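Local structure of aminoacyl-tRNA synthetase (5F9Z) at residues 33-36 with 41-44; 159-164 with 283-288; 321-326 with 363-368; 308-313 with 317-322. The protein probably charges tRNA with proline at the expense of ATP, as a class II prolyl-tRNA synthetase, and here binds halofuginone and the ATP analogue AMPPNP. One frame throughout, in Å; residues are numbered along the deposited sequence.

From the N terminus, interaction 1 comes first: it closes the short turn between helix 26-36 and strand 40-42. Interaction 2 spans a much longer loop of the class II core, bringing the adenine-binding loop 159-164 against helix 278-287. The two touch directly, since Ile-34 packs on Pro-162, Phe-163 and Ile-284. Farther on, interaction 4 closes the tight connection from strand 304-308 to helix 317-332. Interaction 3 then opens on that same helix, sharing Lys-321 and Ile-322, and brings in strand 361-365. This second pair belongs to the anticodon-binding domain, its centres some 33 to 38 Å from those of the first pair.

Interaction 1 of 4, residues 33-36 with 41-44; sequences VIVK and EYYD
This is a small, partly buried apolar contact between the C-terminal end of helix 26-36 and the strand that follows it almost at once, made chiefly by Val-35 and Tyr-42. The Val-35 methyl CG2 comes within 3.5 Å of Tyr-42 CE2 and 4.0 Å of Tyr-42 CD2, meeting the ring obliquely. The two side chains cross at about a right angle. The first bond of the Tyr-42 side chain does not point at the helix, but with CG beside the backbone N (chi1 -72°) the ring comes back to residues 34-35. Its far end reaches Ile-34, whose CD1 lies 4.1 Å from Tyr-42 OH, while the hydroxyl itself is hydrogen-bonded to Ser-31 OG one turn earlier in the helix, so the ring is packed on Val-35 and tethered farther up the same helix. Strand 40-42 pairs antiparallel with strand 49-51 in a two-stranded hairpin, so the contact folds the end of the helix onto this hairpin, and a backbone hydrogen bond between Ile-34 and Ile-40 pins the turn between them. The chain closes up quickly here, with Val-35 CA and Glu-41 CA 6.3 Å apart. On the side of the helix toward the catalytic core, Ile-34 CD1 packs 3.7 Å from Pro-162 CB, and both Val-33 and Ile-34 touch Ile-284 of helix 278-287.

Interaction 2 of 4, residues 159-164 with 283-288; sequences HPTPFI and MIMTHG. With ANP (phosphoaminophosphonic acid-adenylate ester), chain D.
Phe-163, which packs against Ile-284, sits at the middle of a classic gamma turn, an uncommon conformation with positive phi (66°) and psi -56°, closed by Ile-164 N bonding to Pro-162 O at 2.6 Å. The turn lies in the loop joining strands 144-153 and 168-178, which corresponds to motif 2 of class II synthetases; helix 278-287, against which it rests, begins at Arg-278, consistent with the motif 3 arginine. The contact is wholly apolar. Ile-284 CD1 approaches the Phe-163 ring obliquely, 3.7 Å from CE2, the two side chains crossing at about a right angle. Met-285 has an extended chain beyond CG, which carries its CE out to meet Ile-164 CG1 tip to tip, at 3.8 Å. The same methyl lies 4.2 Å from Thr-161 CG2. Phe-26 and Tyr-30 of helix 26-36 and the C-terminal Tyr-511 also cover Met-285. The turn seated on the helix has its carbonyls beside the nucleotide: Ile-164 O, which is also hydrogen-bonded to Arg-278 NE, lies 3.3 Å from C2 of the AMPPNP adenine, and Phe-163 O lies 3.5 Å from that C2 atom.

Interaction 3 of 4, residues 321-326 with 363-368; sequences KICNEV and FEVGPR
Val-365 and Phe-363 project from strand 361-365 into the underside of helix 317-332, where Ile-322, Cys-323 and Val-326 receive them. In the anticodon-binding domain this helix is the connection of a beta-alpha-beta crossover between the parallel strands 304-308 and 337-339, and it lies across the mixed five-stranded sheet. Its segment runs nearly antiparallel to strand 363-365, at 153°, with the axes 10.2 Å apart. Val-365 is the central bump: its CG1 enters the notch between neighbouring helix residues, 4.0 Å from Ile-322 CG2 and 4.2 Å from Cys-323 SG. The Ile-322 branch that touches is CG2, which stands beside its own carbonyl carbon, while its CG1 arm leads away from the strand; the side chain also touches Arg-373 and Ile-390. Two residues back along the strand, Phe-363 extends its ring past the next helical turn, its chain crossing that of Val-326 at a slant. Ile-306 of the adjoining strand 304-308 underlies both Cys-323 and Val-326, and Ile-397 of helix 393-417 touches Phe-363. Val-326 places CG1 anti to its backbone N (chi1 173°), and this methyl lies in the plane of the Phe-363 ring at its edge, 3.6 Å from both CD2 and CE2.

Interaction 4 of 4, residues 308-313 with 317-322; sequences PIIFKT and EEQKKI
Gln-319 carries the whole of this contact, reaching from the first turns of helix 317-332 back to Pro-308, Ile-309 and Ile-310. They lie at the end of strand 304-308 and in the loop after it, so the contact closes the first half of a beta-alpha-beta crossover in the anticodon-binding domain. The polar part is a single weak hydrogen bond across the contact, backed by a stronger one to another strand. Gln-319 is extended throughout, with CG anti to the backbone N (chi1 -166°), and this stretch delivers its amide to the strand end. There NE2 donates a weak hydrogen bond to Ile-309 O, long at 3.3 Å though nearly straight at 168°. Its stronger partner is Val-365 O at the end of strand 361-365, a carbonyl that also takes the backbone N of Ile-309. Gln-319 NE2 therefore bridges two backbone carbonyls, one at the end of strand 361-365 and one just past strand 304-308. Near the start of the helix, the backbone N of Gln-319 is held by Thr-316 OG1. Van der Waals contacts from aliphatic groups surround the amide. Pro-308 CB lies well out of the amide plane, 3.5 Å from NE2 and 4.0 Å from CD of Gln-319, and Ile-370 of helix 367-372 touches the same glutamine. Ile-310, whose side chain crosses that of Gln-319 at a slant, also packs on Ile-315 of the connecting turn; its CD1 methyl comes to 3.8 Å from Gln-319 OE1.

Interaction 1 of 4, residues 33-36 with 41-44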
loop_
_atom_site.group_PDB
_atom_site.type_symbol
_atom_site.label_atom_id
_atom_site.label_comp_id
_atom_site.label_asym_id
_atom_site.label_seq_id
_atom_site.Cartn_x
_atom_site.Cartn_y
_atom_site.Cartn_z
ATOM N N VAL A 33 17.414 1.984 2.420
ATOM C CA VAL A 33 16.477 1.738 3.511
ATOM C C VAL A 33 15.918 0.322 3.436
ATOM O O VAL A 33 15.824 -0.376 4.452
ATOM C CB VAL A 33 15.362 2.799 3.503
ATOM C CG1 VAL A 33 14.173 2.333 4.320
ATOM C CG2 VAL A 33 15.886 4.115 4.051
ATOM N N ILE A 34 15.551 -0.134 2.237
ATOM C CA ILE A 34 14.960 -1.464 2.114
ATOM C C ILE A 34 16.006 -2.572 2.148
ATOM O O ILE A 34 15.672 -3.714 2.491
ATOM C CB ILE A 34 14.124 -1.575 0.827
ATOM C CG1 ILE A 34 14.999 -1.347 -0.406
ATOM C CG2 ILE A 34 12.963 -0.591 0.861
ATOM C CD1 ILE A 34 14.227 -1.309 -1.702
ATOM N N VAL A 35 17.257 -2.278 1.812
ATOM C CA VAL A 35 18.305 -3.296 1.823
ATOM C C VAL A 35 18.939 -3.425 3.202
ATOM O O VAL A 35 19.001 -4.520 3.766
ATOM C CB VAL A 35 19.364 -2.981 0.744
ATOM C CG1 VAL A 35 20.604 -3.837 0.952
ATOM C CG2 VAL A 35 18.788 -3.212 -0.642
ATOM N N LYS A 36 19.415 -2.312 3.767
ATOM C CA LYS A 36 20.105 -2.360 5.051
ATOM C C LYS A 36 19.186 -2.766 6.195
ATOM O O LYS A 36 19.674 -3.263 7.216
ATOM C CB LYS A 36 20.749 -1.007 5.356
ATOM C CG LYS A 36 21.849 -0.621 4.382
ATOM C CD LYS A 36 22.439 0.736 4.718
ATOM C CE LYS A 36 23.556 1.101 3.754
ATOM N NZ LYS A 36 24.160 2.422 4.075
ATOM N N GLU A 41 16.060 -8.105 -0.968
ATOM C CA GLU A 41 17.270 -8.479 -1.685
ATOM C C GLU A 41 17.005 -8.348 -3.177
ATOM O O GLU A 41 15.976 -8.825 -3.670
ATOM C CB GLU A 41 17.706 -9.908 -1.349
ATOM C CG GLU A 41 18.348 -10.070 0.018
ATOM C CD GLU A 41 19.765 -9.527 0.074
ATOM O OE1 GLU A 41 20.311 -9.417 1.191
ATOM O OE2 GLU A 41 20.333 -9.214 -0.994
ATOM N N TYR A 42 17.919 -7.694 -3.888
ATOM C CA TYR A 42 17.782 -7.576 -5.332
ATOM C C TYR A 42 18.063 -8.916 -5.999
ATOM O O TYR A 42 18.946 -9.668 -5.579
ATOM C CB TYR A 42 18.724 -6.501 -5.875
ATOM C CG TYR A 42 18.304 -5.092 -5.521
ATOM C CD1 TYR A 42 17.286 -4.455 -6.219
ATOM C CD2 TYR A 42 18.926 -4.398 -4.492
ATOM C CE1 TYR A 42 16.898 -3.167 -5.901
ATOM C CE2 TYR A 42 18.545 -3.109 -4.167
ATOM C CZ TYR A 42 17.531 -2.498 -4.874
ATOM O OH TYR A 42 17.150 -1.216 -4.553
ATOM N N TYR A 43 17.296 -9.214 -7.043
ATOM C CA TYR A 43 17.361 -10.489 -7.737
ATOM C C TYR A 43 18.015 -10.306 -9.100
ATOM O O TYR A 43 17.956 -9.227 -9.695
ATOM C CB TYR A 43 15.958 -11.084 -7.896
ATOM C CG TYR A 43 15.924 -12.579 -8.122
ATOM C CD1 TYR A 43 16.435 -13.454 -7.173
ATOM C CD2 TYR A 43 15.354 -13.113 -9.268
ATOM C CE1 TYR A 43 16.397 -14.822 -7.371
ATOM C CE2 TYR A 43 15.311 -14.478 -9.474
ATOM C CZ TYR A 43 15.833 -15.327 -8.522
ATOM O OH TYR A 43 15.791 -16.687 -8.725
ATOM N N ASP A 44 18.644 -11.375 -9.592
ATOM C CA ASP A 44 19.319 -11.315 -10.884
ATOM C C ASP A 44 18.350 -11.276 -12.060
ATOM O O ASP A 44 18.800 -11.206 -13.208
ATOM C CB ASP A 44 20.280 -12.498 -11.027
ATOM C CG ASP A 44 19.589 -13.839 -10.868
ATOM O OD1 ASP A 44 18.376 -13.862 -10.576
ATOM O OD2 ASP A 44 20.271 -14.873 -11.018
#

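Interaction 2 of 4, residues 159-164 with 283-288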
loop_
_atom_site.group_PDB
_atom_site.type_symbol
_atom_site.label_atom_id
_atom_site.label_comp_id
_atom_site.label_asym_id
_atom_site.label_seq_id
_atom_site.Cartn_x
_atom_site.Cartn_y
_atom_site.Cartn_z
ATOM N N HIS A 159 10.329 1.330 -15.701
ATOM C CA HIS A 159 11.405 1.000 -14.778
ATOM C C HIS A 159 10.825 0.394 -13.504
ATOM O O HIS A 159 9.933 0.994 -12.887
ATOM C CB HIS A 159 12.223 2.249 -14.443
ATOM C CG HIS A 159 13.492 1.965 -13.697
ATOM N ND1 HIS A 159 13.521 1.261 -12.512
ATOM C CD2 HIS A 159 14.776 2.303 -13.964
ATOM C CE1 HIS A 159 14.768 1.170 -12.085
ATOM N NE2 HIS A 159 15.549 1.796 -12.947
ATOM N N PRO A 160 11.289 -0.780 -13.083
ATOM C CA PRO A 160 10.731 -1.396 -11.874
ATOM C C PRO A 160 11.187 -0.674 -10.617
ATOM O O PRO A 160 12.322 -0.198 -10.524
ATOM C CB PRO A 160 11.273 -2.828 -11.925
ATOM C CG PRO A 160 12.548 -2.708 -12.689
ATOM C CD PRO A 160 12.314 -1.630 -13.715
ATOM N N THR A 161 10.279 -0.591 -9.649
ATOM C CA THR A 161 10.570 -0.043 -8.335
ATOM C C THR A 161 10.177 -1.096 -7.307
ATOM O O THR A 161 9.095 -1.696 -7.425
ATOM C CB THR A 161 9.808 1.268 -8.088
ATOM O OG1 THR A 161 10.127 2.212 -9.118
ATOM C CG2 THR A 161 10.178 1.862 -6.735
ATOM N N PRO A 162 11.023 -1.373 -6.317
ATOM C CA PRO A 162 10.658 -2.352 -5.285
ATOM C C PRO A 162 9.310 -2.025 -4.658
ATOM O O PRO A 162 9.015 -0.867 -4.347
ATOM C CB PRO A 162 11.802 -2.235 -4.274
ATOM C CG PRO A 162 12.970 -1.808 -5.102
ATOM C CD PRO A 162 12.409 -0.895 -6.161
ATOM N N PHE A 163 8.482 -3.061 -4.505
ATOM C CA PHE A 163 7.107 -2.958 -4.023
ATOM C C PHE A 163 6.211 -2.190 -4.990
ATOM O O PHE A 163 5.181 -2.714 -5.428
ATOM C CB PHE A 163 7.054 -2.303 -2.638
ATOM C CG PHE A 163 7.844 -3.030 -1.590
ATOM C CD1 PHE A 163 7.397 -4.239 -1.079
ATOM C CD2 PHE A 163 9.025 -2.498 -1.100
ATOM C CE1 PHE A 163 8.120 -4.907 -0.110
ATOM C CE2 PHE A 163 9.750 -3.159 -0.129
ATOM C CZ PHE A 163 9.296 -4.366 0.367
ATOM N N ILE A 164 6.597 -0.957 -5.332
ATOM C CA ILE A 164 5.715 -0.071 -6.092
ATOM C C ILE A 164 5.339 -0.697 -7.431
ATOM O O ILE A 164 4.157 -0.771 -7.792
ATOM C CB ILE A 164 6.374 1.307 -6.284
ATOM C CG1 ILE A 164 6.768 1.906 -4.931
ATOM C CG2 ILE A 164 5.436 2.242 -7.033
ATOM C CD1 ILE A 164 5.599 2.139 -4.000
ATOM N N MET A 283 4.075 2.810 2.132
ATOM C CA MET A 283 4.219 3.031 3.567
ATOM C C MET A 283 5.665 3.340 3.937
ATOM O O MET A 283 5.921 4.191 4.796
ATOM C CB MET A 283 3.704 1.809 4.331
ATOM C CG MET A 283 3.861 1.880 5.842
ATOM S SD MET A 283 5.434 1.208 6.413
ATOM C CE MET A 283 5.369 -0.439 5.715
ATOM N N ILE A 284 6.621 2.660 3.299
ATOM C CA ILE A 284 8.035 2.913 3.575
ATOM C C ILE A 284 8.404 4.338 3.186
ATOM O O ILE A 284 9.027 5.073 3.962
ATOM C CB ILE A 284 8.917 1.887 2.841
ATOM C CG1 ILE A 284 8.680 0.480 3.389
ATOM C CG2 ILE A 284 10.385 2.266 2.957
ATOM C CD1 ILE A 284 9.171 -0.613 2.465
ATOM N N MET A 285 8.026 4.749 1.972
ATOM C CA MET A 285 8.373 6.085 1.497
ATOM C C MET A 285 7.703 7.171 2.324
ATOM O O MET A 285 8.246 8.274 2.460
ATOM C CB MET A 285 7.988 6.230 0.024
ATOM C CG MET A 285 8.686 5.253 -0.904
ATOM S SD MET A 285 8.101 5.388 -2.603
ATOM C CE MET A 285 9.245 4.297 -3.443
ATOM N N THR A 286 6.529 6.881 2.887
ATOM C CA THR A 286 5.789 7.895 3.630
ATOM C C THR A 286 6.468 8.222 4.956
ATOM O O THR A 286 6.640 9.395 5.303
ATOM C CB THR A 286 4.353 7.423 3.867
ATOM O OG1 THR A 286 3.701 7.208 2.609
ATOM C CG2 THR A 286 3.580 8.457 4.659
ATOM N N HIS A 287 6.871 7.197 5.707
ATOM C CA HIS A 287 7.315 7.385 7.082
ATOM C C HIS A 287 8.828 7.360 7.258
ATOM O O HIS A 287 9.331 7.948 8.220
ATOM C CB HIS A 287 6.699 6.312 7.986
ATOM C CG HIS A 287 5.205 6.248 7.916
ATOM N ND1 HIS A 287 4.398 7.313 8.250
ATOM C CD2 HIS A 287 4.372 5.243 7.555
ATOM C CE1 HIS A 287 3.133 6.969 8.094
ATOM N NE2 HIS A 287 3.089 5.718 7.674
ATOM N N GLY A 288 9.562 6.699 6.364
ATOM C CA GLY A 288 10.994 6.554 6.559
ATOM C C GLY A 288 11.711 7.891 6.580
ATOM O O GLY A 288 11.296 8.857 5.937
HETATM P PG ANP D . -0.845 0.556 -13.825
HETATM O O1G ANP D . -1.083 1.301 -15.100
HETATM O O2G ANP D . 0.064 1.430 -12.879
HETATM O O3G ANP D . -0.105 -0.806 -14.134
HETATM P PB ANP D . -2.901 -1.292 -13.301
HETATM O O1B ANP D . -4.258 -1.245 -14.061
HETATM O O2B ANP D . -1.919 -2.095 -14.092
HETATM N N3B ANP D . -2.331 0.269 -13.060
HETATM P PA ANP D . -4.199 -3.062 -11.646
HETATM O O1A ANP D . -4.119 -4.133 -12.662
HETATM O O2A ANP D . -5.554 -2.352 -11.587
HETATM O O3A ANP D . -3.100 -1.943 -11.898
HETATM O "O5'" ANP D . -3.820 -3.698 -10.244
HETATM C "C5'" ANP D . -4.473 -3.286 -9.023
HETATM C "C4'" ANP D . -3.516 -2.452 -8.210
HETATM O "O4'" ANP D . -2.259 -3.143 -8.103
HETATM C "C3'" ANP D . -3.168 -1.093 -8.803
HETATM O "O3'" ANP D . -4.120 -0.115 -8.404
HETATM C "C2'" ANP D . -1.785 -0.810 -8.207
HETATM O "O2'" ANP D . -1.881 -0.159 -6.946
HETATM C "C1'" ANP D . -1.191 -2.216 -8.041
HETATM N N9 ANP D . -0.211 -2.584 -9.059
HETATM C C8 ANP D . -0.366 -2.518 -10.419
HETATM N N7 ANP D . 0.681 -2.924 -11.097
HETATM C C5 ANP D . 1.586 -3.291 -10.112
HETATM C C6 ANP D . 2.895 -3.809 -10.173
HETATM N N6 ANP D . 3.545 -4.055 -11.313
HETATM N N1 ANP D . 3.523 -4.067 -9.003
HETATM C C2 ANP D . 2.877 -3.822 -7.859
HETATM N N3 ANP D . 1.646 -3.336 -7.679
HETATM C C4 ANP D . 1.050 -3.090 -8.852
#

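Interaction 3 of 4, residues 321-326 with 363-368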
loop_
_atom_site.group_PDB
_atom_site.type_symbol
_atom_site.label_atom_id
_atom_site.label_comp_id
_atom_site.label_asym_id
_atom_site.label_seq_id
_atom_site.Cartn_x
_atom_site.Cartn_y
_atom_site.Cartn_z
ATOM N N LYS A 321 16.906 -10.899 34.418
ATOM C CA LYS A 321 15.618 -11.077 35.077
ATOM C C LYS A 321 14.701 -9.884 34.830
ATOM O O LYS A 321 13.486 -10.049 34.672
ATOM C CB LYS A 321 15.836 -11.302 36.573
ATOM C CG LYS A 321 14.594 -11.669 37.358
ATOM C CD LYS A 321 14.971 -12.034 38.784
ATOM C CE LYS A 321 13.772 -11.995 39.709
ATOM N NZ LYS A 321 14.120 -11.334 40.998
ATOM N N ILE A 322 15.265 -8.675 34.791
ATOM C CA ILE A 322 14.462 -7.492 34.501
ATOM C C ILE A 322 14.005 -7.500 33.047
ATOM O O ILE A 322 12.850 -7.183 32.743
ATOM C CB ILE A 322 15.248 -6.213 34.844
ATOM C CG1 ILE A 322 15.371 -6.057 36.361
ATOM C CG2 ILE A 322 14.581 -4.988 34.237
ATOM C CD1 ILE A 322 14.038 -5.928 37.069
ATOM N N CYS A 323 14.901 -7.870 32.127
ATOM C CA CYS A 323 14.530 -7.926 30.716
ATOM C C CYS A 323 13.461 -8.984 30.468
ATOM O O CYS A 323 12.524 -8.758 29.693
ATOM C CB CYS A 323 15.766 -8.197 29.859
ATOM S SG CYS A 323 17.034 -6.915 29.955
ATOM N N ASN A 324 13.584 -10.146 31.116
ATOM C CA ASN A 324 12.560 -11.176 30.974
ATOM C C ASN A 324 11.236 -10.722 31.575
ATOM O O ASN A 324 10.166 -11.022 31.031
ATOM C CB ASN A 324 13.023 -12.479 31.623
ATOM C CG ASN A 324 14.138 -13.154 30.848
ATOM O OD1 ASN A 324 14.349 -12.873 29.668
ATOM N ND2 ASN A 324 14.854 -14.058 31.508
ATOM N N GLU A 325 11.286 -10.000 32.696
ATOM C CA GLU A 325 10.062 -9.481 33.297
ATOM C C GLU A 325 9.392 -8.467 32.378
ATOM O O GLU A 325 8.176 -8.515 32.164
ATOM C CB GLU A 325 10.368 -8.856 34.659
ATOM C CG GLU A 325 9.189 -8.122 35.280
ATOM C CD GLU A 325 9.505 -7.557 36.650
ATOM O OE1 GLU A 325 8.581 -7.476 37.486
ATOM O OE2 GLU A 325 10.676 -7.200 36.892
ATOM N N VAL A 326 10.176 -7.543 31.819
ATOM C CA VAL A 326 9.626 -6.562 30.887
ATOM C C VAL A 326 9.098 -7.254 29.637
ATOM O O VAL A 326 8.019 -6.917 29.131
ATOM C CB VAL A 326 10.686 -5.498 30.544
ATOM C CG1 VAL A 326 10.185 -4.582 29.439
ATOM C CG2 VAL A 326 11.047 -4.691 31.780
ATOM N N PHE A 363 14.152 -0.237 24.547
ATOM C CA PHE A 363 14.287 -0.177 25.995
ATOM C C PHE A 363 15.760 -0.323 26.348
ATOM O O PHE A 363 16.380 -1.343 26.026
ATOM C CB PHE A 363 13.466 -1.271 26.681
ATOM C CG PHE A 363 11.976 -1.060 26.611
ATOM C CD1 PHE A 363 11.438 0.059 25.996
ATOM C CD2 PHE A 363 11.113 -1.982 27.180
ATOM C CE1 PHE A 363 10.070 0.245 25.938
ATOM C CE2 PHE A 363 9.745 -1.800 27.129
ATOM C CZ PHE A 363 9.223 -0.685 26.506
ATOM N N GLU A 364 16.316 0.693 26.996
ATOM C CA GLU A 364 17.686 0.655 27.487
ATOM C C GLU A 364 17.654 0.263 28.960
ATOM O O GLU A 364 17.075 0.981 29.783
ATOM C CB GLU A 364 18.372 2.006 27.292
ATOM C CG GLU A 364 18.368 2.483 25.848
ATOM C CD GLU A 364 18.986 3.856 25.681
ATOM O OE1 GLU A 364 19.399 4.453 26.697
ATOM O OE2 GLU A 364 19.057 4.338 24.531
ATOM N N VAL A 365 18.260 -0.874 29.284
ATOM C CA VAL A 365 18.216 -1.440 30.628
ATOM C C VAL A 365 19.647 -1.502 31.144
ATOM O O VAL A 365 20.401 -2.423 30.810
ATOM C CB VAL A 365 17.554 -2.822 30.653
ATOM C CG1 VAL A 365 17.511 -3.363 32.075
ATOM C CG2 VAL A 365 16.154 -2.748 30.063
ATOM N N GLY A 366 20.026 -0.523 31.963
ATOM C CA GLY A 366 21.329 -0.502 32.581
ATOM C C GLY A 366 21.232 -0.588 34.090
ATOM O O GLY A 366 20.152 -0.796 34.650
ATOM N N PRO A 367 22.373 -0.450 34.775
ATOM C CA PRO A 367 22.350 -0.473 36.250
ATOM C C PRO A 367 21.329 0.470 36.869
ATOM O O PRO A 367 20.589 0.070 37.776
ATOM C CB PRO A 367 23.786 -0.074 36.624
ATOM C CG PRO A 367 24.622 -0.325 35.403
ATOM C CD PRO A 367 23.730 -0.614 34.230
ATOM N N ARG A 368 21.270 1.720 36.400
ATOM C CA ARG A 368 20.315 2.674 36.956
ATOM C C ARG A 368 18.878 2.233 36.715
ATOM O O ARG A 368 18.003 2.483 37.553
ATOM C CB ARG A 368 20.551 4.062 36.360
#

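Interaction 4 of 4, residues 308-313 with 317-322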
loop_
_atom_site.group_PDB
_atom_site.type_symbol
_atom_site.label_atom_id
_atom_site.label_comp_id
_atom_site.label_asym_id
_atom_site.label_seq_id
_atom_site.Cartn_x
_atom_site.Cartn_y
_atom_site.Cartn_z
ATOM N N PRO A 308 19.733 -4.388 26.788
ATOM C CA PRO A 308 20.439 -4.186 28.058
ATOM C C PRO A 308 21.814 -3.579 27.824
ATOM O O PRO A 308 22.525 -3.945 26.886
ATOM C CB PRO A 308 20.539 -5.601 28.638
ATOM C CG PRO A 308 20.482 -6.496 27.443
ATOM C CD PRO A 308 19.567 -5.815 26.465
ATOM N N ILE A 309 22.180 -2.635 28.689
ATOM C CA ILE A 309 23.474 -1.970 28.592
ATOM C C ILE A 309 24.564 -2.952 28.994
ATOM O O ILE A 309 24.872 -3.107 30.182
ATOM C CB ILE A 309 23.523 -0.701 29.460
ATOM C CG1 ILE A 309 22.343 0.212 29.130
ATOM C CG2 ILE A 309 24.838 0.035 29.253
ATOM C CD1 ILE A 309 22.258 0.582 27.673
ATOM N N ILE A 310 25.152 -3.626 28.005
ATOM C CA ILE A 310 26.192 -4.618 28.243
ATOM C C ILE A 310 27.168 -4.569 27.077
ATOM O O ILE A 310 26.846 -4.086 25.989
ATOM C CB ILE A 310 25.606 -6.041 28.411
ATOM C CG1 ILE A 310 26.541 -6.917 29.246
ATOM C CG2 ILE A 310 25.338 -6.677 27.053
ATOM C CD1 ILE A 310 26.683 -6.461 30.682
ATOM N N PHE A 311 28.379 -5.067 27.313
ATOM C CA PHE A 311 29.397 -5.100 26.273
ATOM C C PHE A 311 30.384 -6.214 26.577
ATOM O O PHE A 311 30.899 -6.299 27.696
ATOM C CB PHE A 311 30.121 -3.753 26.164
ATOM C CG PHE A 311 30.963 -3.619 24.929
ATOM C CD1 PHE A 311 30.422 -3.866 23.679
ATOM C CD2 PHE A 311 32.290 -3.234 25.014
ATOM C CE1 PHE A 311 31.189 -3.742 22.537
ATOM C CE2 PHE A 311 33.063 -3.106 23.876
ATOM C CZ PHE A 311 32.511 -3.360 22.636
ATOM N N LYS A 312 30.621 -7.071 25.582
ATOM C CA LYS A 312 31.608 -8.144 25.650
ATOM C C LYS A 312 31.252 -9.201 26.692
ATOM O O LYS A 312 31.201 -10.392 26.371
ATOM C CB LYS A 312 33.000 -7.568 25.919
ATOM C CG LYS A 312 33.528 -6.697 24.792
ATOM C CD LYS A 312 33.470 -7.436 23.464
ATOM C CE LYS A 312 33.916 -6.554 22.312
ATOM N NZ LYS A 312 33.740 -7.228 20.997
ATOM N N THR A 313 31.012 -8.788 27.933
ATOM C CA THR A 313 30.644 -9.741 28.968
ATOM C C THR A 313 29.144 -10.032 28.923
ATOM O O THR A 313 28.372 -9.377 28.219
ATOM C CB THR A 313 31.033 -9.221 30.351
ATOM O OG1 THR A 313 30.841 -10.261 31.319
ATOM C CG2 THR A 313 30.170 -8.027 30.729
ATOM N N GLU A 317 22.652 -11.525 36.252
ATOM C CA GLU A 317 21.459 -12.335 36.473
ATOM C C GLU A 317 20.239 -11.462 36.740
ATOM O O GLU A 317 19.146 -11.736 36.228
ATOM C CB GLU A 317 21.692 -13.309 37.630
ATOM C CG GLU A 317 22.777 -14.353 37.373
ATOM C CD GLU A 317 24.185 -13.798 37.516
ATOM O OE1 GLU A 317 24.328 -12.630 37.936
ATOM O OE2 GLU A 317 25.149 -14.530 37.207
ATOM N N GLU A 318 20.404 -10.405 37.539
ATOM C CA GLU A 318 19.310 -9.468 37.757
ATOM C C GLU A 318 19.007 -8.639 36.516
ATOM O O GLU A 318 17.878 -8.158 36.367
ATOM C CB GLU A 318 19.628 -8.549 38.938
ATOM C CG GLU A 318 19.548 -9.240 40.289
ATOM C CD GLU A 318 18.139 -9.684 40.630
ATOM O OE1 GLU A 318 17.227 -8.830 40.620
ATOM O OE2 GLU A 318 17.939 -10.887 40.899
ATOM N N GLN A 319 19.985 -8.464 35.625
ATOM C CA GLN A 319 19.732 -7.744 34.381
ATOM C C GLN A 319 18.894 -8.581 33.424
ATOM O O GLN A 319 17.963 -8.067 32.792
ATOM C CB GLN A 319 21.055 -7.341 33.732
ATOM C CG GLN A 319 20.930 -6.307 32.627
ATOM C CD GLN A 319 22.272 -5.731 32.223
ATOM O OE1 GLN A 319 23.321 -6.306 32.515
ATOM N NE2 GLN A 319 22.247 -4.584 31.554
ATOM N N LYS A 320 19.210 -9.873 33.301
ATOM C CA LYS A 320 18.389 -10.759 32.483
ATOM C C LYS A 320 17.007 -10.954 33.089
ATOM O O LYS A 320 16.030 -11.150 32.357
ATOM C CB LYS A 320 19.083 -12.111 32.309
ATOM N N LYS A 321 16.906 -10.899 34.418
ATOM C CA LYS A 321 15.618 -11.077 35.077
ATOM C C LYS A 321 14.701 -9.884 34.830
ATOM O O LYS A 321 13.486 -10.049 34.672
ATOM C CB LYS A 321 15.836 -11.302 36.573
ATOM C CG LYS A 321 14.594 -11.669 37.358
ATOM C CD LYS A 321 14.971 -12.034 38.784
ATOM C CE LYS A 321 13.772 -11.995 39.709
ATOM N NZ LYS A 321 14.120 -11.334 40.998
ATOM N N ILE A 322 15.265 -8.675 34.791
ATOM C CA ILE A 322 14.462 -7.492 34.501
ATOM C C ILE A 322 14.005 -7.500 33.047
ATOM O O ILE A 322 12.850 -7.183 32.743
ATOM C CB ILE A 322 15.248 -6.213 34.844
ATOM C CG1 ILE A 322 15.371 -6.057 36.361
ATOM C CG2 ILE A 322 14.581 -4.988 34.237
ATOM C CD1 ILE A 322 14.038 -5.928 37.069
#